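Local atomic coordinates of aminoglycoside phosphotransferase (Mycobacterium smegmatis, PDB entry 6EF6), a protein that phosphorylates (S)-1-amino-2-propanol, serving as the aminopropanol kinase of the aminoacetone-utilization microcompartment. Residues Ser156-Ser161 / Gly259-Asp264; His160-Thr165 / Ser291-Pro296; Tyr263-Ala268 / Glu283-Gly288. All blocks are in the same frame, centred on the assembly; numbering follows the deposited sequence.

Contact 1 of 3, residues Ser156-Ser161 / Gly259-Asp264; sequences SLHEHS and GWYFYD
His-158 reaches from helix 147-163 into the turn that leads from strand 259-260 to helix 263-268, and its ring meets three side chains there. At its tip NE2 donates to OD2 of Asp-264 over 2.7 Å, with an angle of 159° at the hydrogen. The carboxylate oxygen lies in the imidazole plane and receives the bond on its anti lone pair, and the two flat groups are nearly coplanar. ND1 is hydrogen-bonded to Tyr-289, so both ring nitrogens of this buried histidine are engaged and the ring's rotation is fixed. Its CG lies beside the backbone N (chi1 -68°), which carries the ring outward from the helix to the turn.

In a kinase of the aminoglycoside phosphotransferase type, this joins two parts of the helical lobe, with the Asp-264 side chain about 11 Å from a bound sodium ion. The other oxygen of Asp-264, OD1, is hydrogen-bonded to Ala-230 N, next to the sodium-binding Asp-231; this backbone bond recalls, and probably corresponds to, the way the helix F aspartate of protein kinases braces the catalytic loop.

Aromatic packing surrounds the imidazole. Tyr-261 CB lies over one face, 3.9 Å from the ring centroid, as a CH-pi contact. The tyrosine ring then turns its edge toward the His-158 face, centroids 5.0 Å apart. Phe-262 instead offers its own face to the histidine edge, the planes almost perpendicular in a T-shaped pair. One turn further along the helix, Ser-161 OG lies in plane at the edge of the Tyr-261 ring, 3.8 Å from CE1. A water donates to Ser-161 OG at 2.6 Å and to Tyr-261 OH at 2.8 Å; Ser-161 OG is also hydrogen-bonded to Leu-227 O, a small hydroxyl thereby serving several neighbours in a buried place.

Contact 2 of 3, residues His160-Thr165 / Ser291-Pro296; sequences HSQRWT and SRRELP
Gln-162 and Arg-293 make this contact by themselves, amide against guanidinium, at the surface of the protein. They join the last turn of helix 147-163, in the helical lobe of the aminoglycoside phosphotransferase fold, to the loop between helices 278-290 and 297-300.

Along the first segment, His-160, Arg-163 and Trp-164 hold the helix end against helix 78-94, by packing on Ala-90, a bond to Asp-94 O and a stack on Trp-87 respectively. Between them Gln-162 is on the side turned to the loop. Its chain bends at chi2 (-145°, away from a staggered value) as it passes the hydroxyl of Tyr-261, and this carries OE1 to the arginine. A polar, flexible glutamine is at home at the surface, and its carbonyl oxygen can accept both N-H groups offered to it.

From the loop, Arg-293 stretches straight from CG to NE, which gives it the length to span the distance, and it crosses the glutamine side chain at about a right angle. Its grip is side-on. NE donates to OE1 over 3.0 Å, a bond bent to 131° at the hydrogen because two N-H groups converge on one oxygen. NH1 is the second donor; its 2.5 Å separation from Gln-162 OE1 is shorter than usual, so the exact length is doubtful. OE1 lies near the guanidinium plane at its edge. The amide is turned steeply against that plane, by 72°, and both nitrogens approach OE1 from one face of the amide, above the carbonyl plane and not along a lone pair. The remaining nitrogen, Arg-293 NH2, is hydrogen-bonded to the OH of Tyr-289.

Contact 3 of 3, residues Tyr263-Ala268 / Glu283-Gly288; sequences YDFGTA and ESWVAG
Phe-265 of helix 263-268 packs against the indole of Trp-285 from helix 278-290, and aromatic contact dominates. CD1 of Phe-265 stands above the centre of the indole, 3.4 Å from Trp-285 CD2. A chi1 of 175° swings the phenyl ring so that this CD1 edge meets the five-membered ring, the planes at 63° in an edge-to-face pair. Separately, Phe-265 CB makes a CH-pi contact with the six-membered ring, 3.9 Å from its centroid. The broad indole can thus receive both parts of one phenylalanine.

The apolar side is completed by Ala-268 CB, 4.1 Å from Trp-285 CD1; its small methyl lets the helix come close.

Polar contact runs through water. Trp-285 NE1 donates to a water at 2.8 Å in the indole plane, and that water donates to Asp-264 O at 3.3 Å. The same carbonyl also accepts from Thr-267 OG1 and Ala-268 N.

Although residues 264-266 read Asp-Phe-Gly, they form helix here; one of the two bound sodium ions is held by Asp-231 and Asp-252, so this is helix-helix packing in the helical lobe of a phosphotransferase and not the kinase metal-binding DFG.

Helix 147-163 comes first in the chain and enters two of the contacts. In contact 1 its residues 156-161 close a loop of 97 residues on the turn before helix 263-268, a loop that includes the sodium-binding Asp-231 and Asp-252. Contact 2 sets out from the end of the same helix but runs on to 291-296, so the two share their start and contact 2 closes the longer loop. Contact 3 begins where contact 1 ends; its short loop, 263-268 to 283-288, is nested wholly inside that of contact 2. Phe-262 touches Trp-285 and Leu-295, bridging all three. Together they tie helices 147-163, 263-268 and 278-290 and the loop after the last into one helical lobe.

Contact 1 of 3, residues Ser156-Ser161 / Gly259-Asp264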
loop_
_atom_site.group_PDB
_atom_site.type_symbol
_atom_site.label_atom_id
_atom_site.label_comp_id
_atom_site.label_asym_id
_atom_site.label_seq_id
_atom_site.Cartn_x
_atom_site.Cartn_y
_atom_site.Cartn_z
ATOM N N SER A 156 10.242 3.545 -11.047
ATOM C CA SER A 156 11.465 2.821 -10.714
ATOM C C SER A 156 11.169 1.478 -10.061
ATOM O O SER A 156 11.909 0.513 -10.293
ATOM C CB SER A 156 12.304 3.643 -9.757
ATOM O OG SER A 156 12.763 4.805 -10.426
ATOM N N LEU A 157 10.133 1.399 -9.217
ATOM C CA LEU A 157 9.736 0.108 -8.648
ATOM C C LEU A 157 9.237 -0.830 -9.724
ATOM O O LEU A 157 9.530 -2.034 -9.681
ATOM C CB LEU A 157 8.656 0.318 -7.584
ATOM C CG LEU A 157 9.159 0.917 -6.270
ATOM C CD1 LEU A 157 7.993 1.344 -5.394
ATOM C CD2 LEU A 157 10.055 -0.068 -5.500
ATOM N N HIS A 158 8.489 -0.338 -10.694
ATOM C CA HIS A 158 8.031 -1.172 -11.774
ATOM C C HIS A 158 9.197 -1.665 -12.618
ATOM O O HIS A 158 9.232 -2.836 -13.044
ATOM C CB HIS A 158 7.047 -0.415 -12.637
ATOM C CG HIS A 158 5.770 -0.122 -11.946
ATOM N ND1 HIS A 158 4.779 0.615 -12.547
ATOM C CD2 HIS A 158 5.283 -0.524 -10.755
ATOM C CE1 HIS A 158 3.747 0.704 -11.736
ATOM N NE2 HIS A 158 4.016 0.030 -10.632
ATOM N N GLU A 159 10.148 -0.790 -12.926
ATOM C CA GLU A 159 11.293 -1.199 -13.725
ATOM C C GLU A 159 12.061 -2.303 -13.021
ATOM O O GLU A 159 12.488 -3.281 -13.662
ATOM C CB GLU A 159 12.176 0.021 -13.941
ATOM C CG GLU A 159 13.431 -0.241 -14.805
ATOM C CD GLU A 159 14.460 0.868 -14.684
ATOM O OE1 GLU A 159 14.478 1.773 -15.548
ATOM O OE2 GLU A 159 15.243 0.843 -13.711
ATOM N N HIS A 160 12.313 -2.163 -11.713
ATOM C CA HIS A 160 12.999 -3.224 -10.983
ATOM C C HIS A 160 12.210 -4.521 -11.023
ATOM O O HIS A 160 12.751 -5.601 -11.313
ATOM C CB HIS A 160 13.298 -2.841 -9.545
ATOM C CG HIS A 160 14.046 -3.913 -8.844
ATOM N ND1 HIS A 160 13.436 -4.917 -8.126
ATOM C CD2 HIS A 160 15.359 -4.241 -8.905
ATOM C CE1 HIS A 160 14.349 -5.771 -7.702
ATOM N NE2 HIS A 160 15.529 -5.402 -8.187
ATOM N N SER A 161 10.921 -4.448 -10.729
ATOM C CA SER A 161 10.086 -5.644 -10.708
ATOM C C SER A 161 10.112 -6.373 -12.055
ATOM O O SER A 161 10.141 -7.614 -12.101
ATOM C CB SER A 161 8.648 -5.235 -10.316
ATOM O OG SER A 161 7.700 -6.267 -10.613
ATOM N N GLY A 259 -0.115 -7.993 -9.093
ATOM C CA GLY A 259 -1.268 -7.187 -9.451
ATOM C C GLY A 259 -0.985 -6.371 -10.695
ATOM O O GLY A 259 0.089 -6.496 -11.279
ATOM N N TRP A 260 -1.954 -5.562 -11.118
ATOM C CA TRP A 260 -1.691 -4.676 -12.253
ATOM C C TRP A 260 -0.720 -3.581 -11.882
ATOM O O TRP A 260 -0.937 -2.900 -10.868
ATOM C CB TRP A 260 -2.986 -4.117 -12.828
ATOM C CG TRP A 260 -3.849 -5.139 -13.514
ATOM C CD1 TRP A 260 -3.699 -5.585 -14.800
ATOM C CD2 TRP A 260 -4.934 -5.901 -12.968
ATOM N NE1 TRP A 260 -4.614 -6.544 -15.094
ATOM C CE2 TRP A 260 -5.401 -6.756 -13.994
ATOM C CE3 TRP A 260 -5.609 -5.888 -11.733
ATOM C CZ2 TRP A 260 -6.441 -7.651 -13.818
ATOM C CZ3 TRP A 260 -6.653 -6.805 -11.569
ATOM C CH2 TRP A 260 -7.080 -7.626 -12.620
ATOM N N TYR A 261 0.293 -3.350 -12.721
ATOM C CA TYR A 261 1.236 -2.271 -12.418
ATOM C C TYR A 261 0.523 -0.953 -12.117
ATOM O O TYR A 261 0.858 -0.253 -11.154
ATOM C CB TYR A 261 2.270 -2.094 -13.542
ATOM C CG TYR A 261 3.244 -3.241 -13.637
ATOM C CD1 TYR A 261 4.089 -3.549 -12.605
ATOM C CD2 TYR A 261 3.272 -4.050 -14.733
ATOM C CE1 TYR A 261 4.984 -4.637 -12.700
ATOM C CE2 TYR A 261 4.139 -5.125 -14.845
ATOM C CZ TYR A 261 4.974 -5.417 -13.787
ATOM O OH TYR A 261 5.854 -6.500 -13.922
ATOM N N PHE A 262 -0.435 -0.567 -12.954
ATOM C CA PHE A 262 -1.085 0.727 -12.777
ATOM C C PHE A 262 -2.120 0.772 -11.668
ATOM O O PHE A 262 -2.600 1.863 -11.320
ATOM C CB PHE A 262 -1.461 1.319 -14.137
ATOM C CG PHE A 262 -0.224 1.642 -14.917
ATOM C CD1 PHE A 262 0.545 2.730 -14.503
ATOM C CD2 PHE A 262 0.243 0.885 -15.949
ATOM C CE1 PHE A 262 1.733 3.028 -15.127
ATOM C CE2 PHE A 262 1.451 1.174 -16.553
ATOM C CZ PHE A 262 2.174 2.241 -16.145
ATOM N N TYR A 263 -2.421 -0.361 -11.021
ATOM C CA TYR A 263 -3.137 -0.269 -9.760
ATOM C C TYR A 263 -2.357 0.564 -8.758
ATOM O O TYR A 263 -2.958 1.210 -7.911
ATOM C CB TYR A 263 -3.412 -1.692 -9.245
ATOM C CG TYR A 263 -3.993 -1.744 -7.845
ATOM C CD1 TYR A 263 -5.223 -1.168 -7.522
ATOM C CD2 TYR A 263 -3.302 -2.347 -6.824
ATOM C CE1 TYR A 263 -5.721 -1.187 -6.246
ATOM C CE2 TYR A 263 -3.810 -2.395 -5.512
ATOM C CZ TYR A 263 -5.014 -1.802 -5.252
ATOM O OH TYR A 263 -5.510 -1.839 -3.972
ATOM N N ASP A 264 -1.020 0.595 -8.839
ATOM C CA ASP A 264 -0.266 1.461 -7.936
ATOM C C ASP A 264 -0.694 2.931 -8.046
ATOM O O ASP A 264 -0.659 3.671 -7.027
ATOM C CB ASP A 264 1.237 1.329 -8.195
ATOM C CG ASP A 264 1.863 0.112 -7.581
ATOM O OD1 ASP A 264 1.406 -0.396 -6.540
ATOM O OD2 ASP A 264 2.902 -0.322 -8.153
HETATM O O HOH W 1 6.976 -8.243 -12.059
#

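Contact 2 of 3, residues His160-Thr165 / Ser291-Pro296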
loop_
_atom_site.group_PDB
_atom_site.type_symbol
_atom_site.label_atom_id
_atom_site.label_comp_id
_atom_site.label_asym_id
_atom_site.label_seq_id
_atom_site.Cartn_x
_atom_site.Cartn_y
_atom_site.Cartn_z
ATOM N N HIS A 160 12.313 -2.163 -11.713
ATOM C CA HIS A 160 12.999 -3.224 -10.983
ATOM C C HIS A 160 12.210 -4.521 -11.023
ATOM O O HIS A 160 12.751 -5.601 -11.313
ATOM C CB HIS A 160 13.298 -2.841 -9.545
ATOM C CG HIS A 160 14.046 -3.913 -8.844
ATOM N ND1 HIS A 160 13.436 -4.917 -8.126
ATOM C CD2 HIS A 160 15.359 -4.241 -8.905
ATOM C CE1 HIS A 160 14.349 -5.771 -7.702
ATOM N NE2 HIS A 160 15.529 -5.402 -8.187
ATOM N N SER A 161 10.921 -4.448 -10.729
ATOM C CA SER A 161 10.086 -5.644 -10.708
ATOM C C SER A 161 10.112 -6.373 -12.055
ATOM O O SER A 161 10.141 -7.614 -12.101
ATOM C CB SER A 161 8.648 -5.235 -10.316
ATOM O OG SER A 161 7.700 -6.267 -10.613
ATOM N N GLN A 162 10.066 -5.622 -13.151
ATOM C CA GLN A 162 10.067 -6.221 -14.484
ATOM C C GLN A 162 11.359 -6.933 -14.819
ATOM O O GLN A 162 11.350 -7.851 -15.653
ATOM C CB GLN A 162 9.847 -5.143 -15.528
ATOM C CG GLN A 162 8.417 -4.645 -15.510
ATOM C CD GLN A 162 7.896 -4.295 -16.870
ATOM O OE1 GLN A 162 8.128 -3.194 -17.375
ATOM N NE2 GLN A 162 7.188 -5.232 -17.481
ATOM N N ARG A 163 12.484 -6.532 -14.239
ATOM C CA ARG A 163 13.731 -7.186 -14.610
ATOM C C ARG A 163 14.241 -8.159 -13.560
ATOM O O ARG A 163 15.128 -8.961 -13.860
ATOM C CB ARG A 163 14.770 -6.121 -14.923
ATOM C CG ARG A 163 15.300 -5.361 -13.758
ATOM C CD ARG A 163 16.329 -4.304 -14.204
ATOM N NE ARG A 163 16.283 -3.111 -13.355
ATOM C CZ ARG A 163 17.011 -2.918 -12.254
ATOM N NH1 ARG A 163 16.855 -1.788 -11.566
ATOM N NH2 ARG A 163 17.886 -3.833 -11.838
ATOM N N TRP A 164 13.644 -8.172 -12.378
ATOM C CA TRP A 164 14.187 -8.940 -11.262
ATOM C C TRP A 164 13.810 -10.392 -11.432
ATOM O O TRP A 164 12.624 -10.735 -11.492
ATOM C CB TRP A 164 13.621 -8.414 -9.939
ATOM C CG TRP A 164 14.160 -9.099 -8.689
ATOM C CD1 TRP A 164 15.469 -9.484 -8.449
ATOM C CD2 TRP A 164 13.419 -9.468 -7.531
ATOM N NE1 TRP A 164 15.572 -10.069 -7.212
ATOM C CE2 TRP A 164 14.332 -10.056 -6.624
ATOM C CE3 TRP A 164 12.065 -9.354 -7.163
ATOM C CZ2 TRP A 164 13.927 -10.534 -5.391
ATOM C CZ3 TRP A 164 11.675 -9.824 -5.938
ATOM C CH2 TRP A 164 12.605 -10.391 -5.065
ATOM N N THR A 165 14.818 -11.251 -11.432
ATOM C CA THR A 165 14.572 -12.675 -11.377
ATOM C C THR A 165 14.362 -13.065 -9.917
ATOM O O THR A 165 15.274 -12.935 -9.095
ATOM C CB THR A 165 15.742 -13.419 -12.013
ATOM O OG1 THR A 165 15.806 -13.035 -13.395
ATOM C CG2 THR A 165 15.569 -14.932 -11.889
ATOM N N SER A 291 9.202 10.006 -16.826
ATOM C CA SER A 291 10.604 10.390 -16.749
ATOM C C SER A 291 11.513 9.176 -16.554
ATOM O O SER A 291 12.715 9.275 -16.845
ATOM C CB SER A 291 10.838 11.446 -15.664
ATOM O OG SER A 291 10.961 10.891 -14.362
ATOM N N ARG A 292 10.973 8.066 -16.065
ATOM C CA ARG A 292 11.741 6.846 -15.805
ATOM C C ARG A 292 11.298 5.639 -16.604
ATOM O O ARG A 292 12.154 4.789 -16.907
ATOM C CB ARG A 292 11.655 6.480 -14.306
ATOM C CG ARG A 292 12.387 7.417 -13.411
ATOM C CD ARG A 292 13.895 7.272 -13.527
ATOM N NE ARG A 292 14.577 8.430 -12.949
ATOM C CZ ARG A 292 14.912 8.559 -11.669
ATOM N NH1 ARG A 292 14.641 7.604 -10.789
ATOM N NH2 ARG A 292 15.525 9.662 -11.267
ATOM N N ARG A 293 10.043 5.529 -16.987
ATOM C CA ARG A 293 9.505 4.347 -17.660
ATOM C C ARG A 293 8.340 4.765 -18.542
ATOM O O ARG A 293 7.533 5.609 -18.171
ATOM C CB ARG A 293 9.010 3.291 -16.679
ATOM C CG ARG A 293 8.479 1.943 -17.313
ATOM C CD ARG A 293 7.957 0.933 -16.279
ATOM N NE ARG A 293 7.516 -0.324 -16.879
ATOM C CZ ARG A 293 6.251 -0.665 -17.142
ATOM N NH1 ARG A 293 5.987 -1.852 -17.684
ATOM N NH2 ARG A 293 5.241 0.154 -16.880
ATOM N N GLU A 294 8.228 4.154 -19.697
ATOM C CA GLU A 294 7.107 4.446 -20.577
ATOM C C GLU A 294 5.755 4.207 -19.911
ATOM O O GLU A 294 5.560 3.254 -19.133
ATOM C CB GLU A 294 7.182 3.564 -21.822
ATOM C CG GLU A 294 7.109 2.059 -21.530
ATOM C CD GLU A 294 6.642 1.272 -22.723
ATOM O OE1 GLU A 294 7.050 1.660 -23.840
ATOM O OE2 GLU A 294 5.843 0.324 -22.517
ATOM N N LEU A 295 4.774 5.060 -20.237
ATOM C CA LEU A 295 3.389 4.907 -19.835
ATOM C C LEU A 295 2.563 5.082 -21.105
ATOM O O LEU A 295 2.172 6.196 -21.462
ATOM C CB LEU A 295 3.031 5.864 -18.681
ATOM C CG LEU A 295 1.808 5.507 -17.837
ATOM C CD1 LEU A 295 1.725 6.337 -16.568
ATOM C CD2 LEU A 295 0.548 5.742 -18.589
ATOM N N PRO A 296 2.295 3.995 -21.829
ATOM C CA PRO A 296 1.533 4.074 -23.059
ATOM C C PRO A 296 0.098 4.544 -22.901
ATOM O O PRO A 296 -0.503 4.467 -21.814
ATOM C CB PRO A 296 1.557 2.623 -23.564
ATOM C CG PRO A 296 2.601 1.893 -22.813
ATOM C CD PRO A 296 2.728 2.640 -21.501
#

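Contact 3 of 3, residues Tyr263-Ala268 / Glu283-Gly288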
loop_
_atom_site.group_PDB
_atom_site.type_symbol
_atom_site.label_atom_id
_atom_site.label_comp_id
_atom_site.label_asym_id
_atom_site.label_seq_id
_atom_site.Cartn_x
_atom_site.Cartn_y
_atom_site.Cartn_z
ATOM N N TYR A 263 -2.421 -0.361 -11.021
ATOM C CA TYR A 263 -3.137 -0.269 -9.760
ATOM C C TYR A 263 -2.357 0.564 -8.758
ATOM O O TYR A 263 -2.958 1.210 -7.911
ATOM C CB TYR A 263 -3.412 -1.692 -9.245
ATOM C CG TYR A 263 -3.993 -1.744 -7.845
ATOM C CD1 TYR A 263 -5.223 -1.168 -7.522
ATOM C CD2 TYR A 263 -3.302 -2.347 -6.824
ATOM C CE1 TYR A 263 -5.721 -1.187 -6.246
ATOM C CE2 TYR A 263 -3.810 -2.395 -5.512
ATOM C CZ TYR A 263 -5.014 -1.802 -5.252
ATOM O OH TYR A 263 -5.510 -1.839 -3.972
ATOM N N ASP A 264 -1.020 0.595 -8.839
ATOM C CA ASP A 264 -0.266 1.461 -7.936
ATOM C C ASP A 264 -0.694 2.931 -8.046
ATOM O O ASP A 264 -0.659 3.671 -7.027
ATOM C CB ASP A 264 1.237 1.329 -8.195
ATOM C CG ASP A 264 1.863 0.112 -7.581
ATOM O OD1 ASP A 264 1.406 -0.396 -6.540
ATOM O OD2 ASP A 264 2.902 -0.322 -8.153
ATOM N N PHE A 265 -1.153 3.381 -9.232
ATOM C CA PHE A 265 -1.672 4.749 -9.308
ATOM C C PHE A 265 -2.960 4.922 -8.492
ATOM O O PHE A 265 -3.173 5.943 -7.809
ATOM C CB PHE A 265 -1.930 5.255 -10.749
ATOM C CG PHE A 265 -2.558 6.605 -10.737
ATOM C CD1 PHE A 265 -1.834 7.698 -10.276
ATOM C CD2 PHE A 265 -3.873 6.775 -11.164
ATOM C CE1 PHE A 265 -2.420 8.942 -10.166
ATOM C CE2 PHE A 265 -4.469 8.038 -11.091
ATOM C CZ PHE A 265 -3.734 9.127 -10.621
ATOM N N GLY A 266 -3.875 3.952 -8.557
ATOM C CA GLY A 266 -5.033 4.032 -7.673
ATOM C C GLY A 266 -4.637 4.159 -6.228
ATOM O O GLY A 266 -5.234 4.935 -5.475
ATOM N N THR A 267 -3.587 3.448 -5.810
ATOM C CA THR A 267 -3.190 3.551 -4.419
ATOM C C THR A 267 -2.636 4.949 -4.086
ATOM O O THR A 267 -2.746 5.373 -2.947
ATOM C CB THR A 267 -2.214 2.447 -3.990
ATOM O OG1 THR A 267 -0.885 2.681 -4.473
ATOM C CG2 THR A 267 -2.703 1.059 -4.372
ATOM N N ALA A 268 -2.022 5.646 -5.051
ATOM C CA ALA A 268 -1.503 6.994 -4.849
ATOM C C ALA A 268 -2.580 7.953 -4.366
ATOM O O ALA A 268 -2.261 8.928 -3.677
ATOM C CB ALA A 268 -0.923 7.484 -6.164
ATOM N N GLU A 283 -1.966 14.079 -13.910
ATOM C CA GLU A 283 -1.006 14.599 -14.883
ATOM C C GLU A 283 0.378 14.742 -14.247
ATOM O O GLU A 283 1.375 14.427 -14.889
ATOM C CB GLU A 283 -1.461 15.928 -15.484
ATOM C CG GLU A 283 -2.696 15.754 -16.360
ATOM C CD GLU A 283 -3.036 16.947 -17.277
ATOM O OE1 GLU A 283 -2.149 17.751 -17.616
ATOM O OE2 GLU A 283 -4.219 17.065 -17.675
ATOM N N SER A 284 0.458 15.150 -12.986
ATOM C CA SER A 284 1.754 15.281 -12.337
ATOM C C SER A 284 2.389 13.918 -12.153
ATOM O O SER A 284 3.577 13.725 -12.425
ATOM C CB SER A 284 1.581 15.991 -10.992
ATOM O OG SER A 284 1.082 17.295 -11.156
ATOM N N TRP A 285 1.608 12.947 -11.650
ATOM C CA TRP A 285 2.119 11.591 -11.450
ATOM C C TRP A 285 2.607 10.985 -12.752
ATOM O O TRP A 285 3.672 10.395 -12.793
ATOM C CB TRP A 285 0.987 10.749 -10.844
ATOM C CG TRP A 285 1.320 9.386 -10.313
ATOM C CD1 TRP A 285 1.568 9.059 -8.986
ATOM C CD2 TRP A 285 1.446 8.178 -11.067
ATOM N NE1 TRP A 285 1.786 7.690 -8.871
ATOM C CE2 TRP A 285 1.720 7.130 -10.125
ATOM C CE3 TRP A 285 1.282 7.844 -12.421
ATOM C CZ2 TRP A 285 1.832 5.802 -10.509
ATOM C CZ3 TRP A 285 1.412 6.501 -12.798
ATOM C CH2 TRP A 285 1.678 5.512 -11.845
ATOM N N VAL A 286 1.825 11.130 -13.808
ATOM C CA VAL A 286 2.214 10.601 -15.114
ATOM C C VAL A 286 3.499 11.233 -15.643
ATOM O O VAL A 286 4.346 10.560 -16.236
ATOM C CB VAL A 286 1.046 10.756 -16.092
ATOM C CG1 VAL A 286 1.512 10.543 -17.529
ATOM C CG2 VAL A 286 -0.089 9.779 -15.722
ATOM N N ALA A 287 3.661 12.561 -15.480
ATOM C CA ALA A 287 4.895 13.216 -15.906
ATOM C C ALA A 287 6.102 12.653 -15.171
ATOM O O ALA A 287 7.161 12.406 -15.763
ATOM C CB ALA A 287 4.801 14.728 -15.665
ATOM N N GLY A 288 5.945 12.386 -13.869
ATOM C CA GLY A 288 7.042 11.792 -13.102
ATOM C C GLY A 288 7.328 10.360 -13.526
ATOM O O GLY A 288 8.482 9.973 -13.751
HETATM O O HOH W 2 1.994 5.604 -6.948
#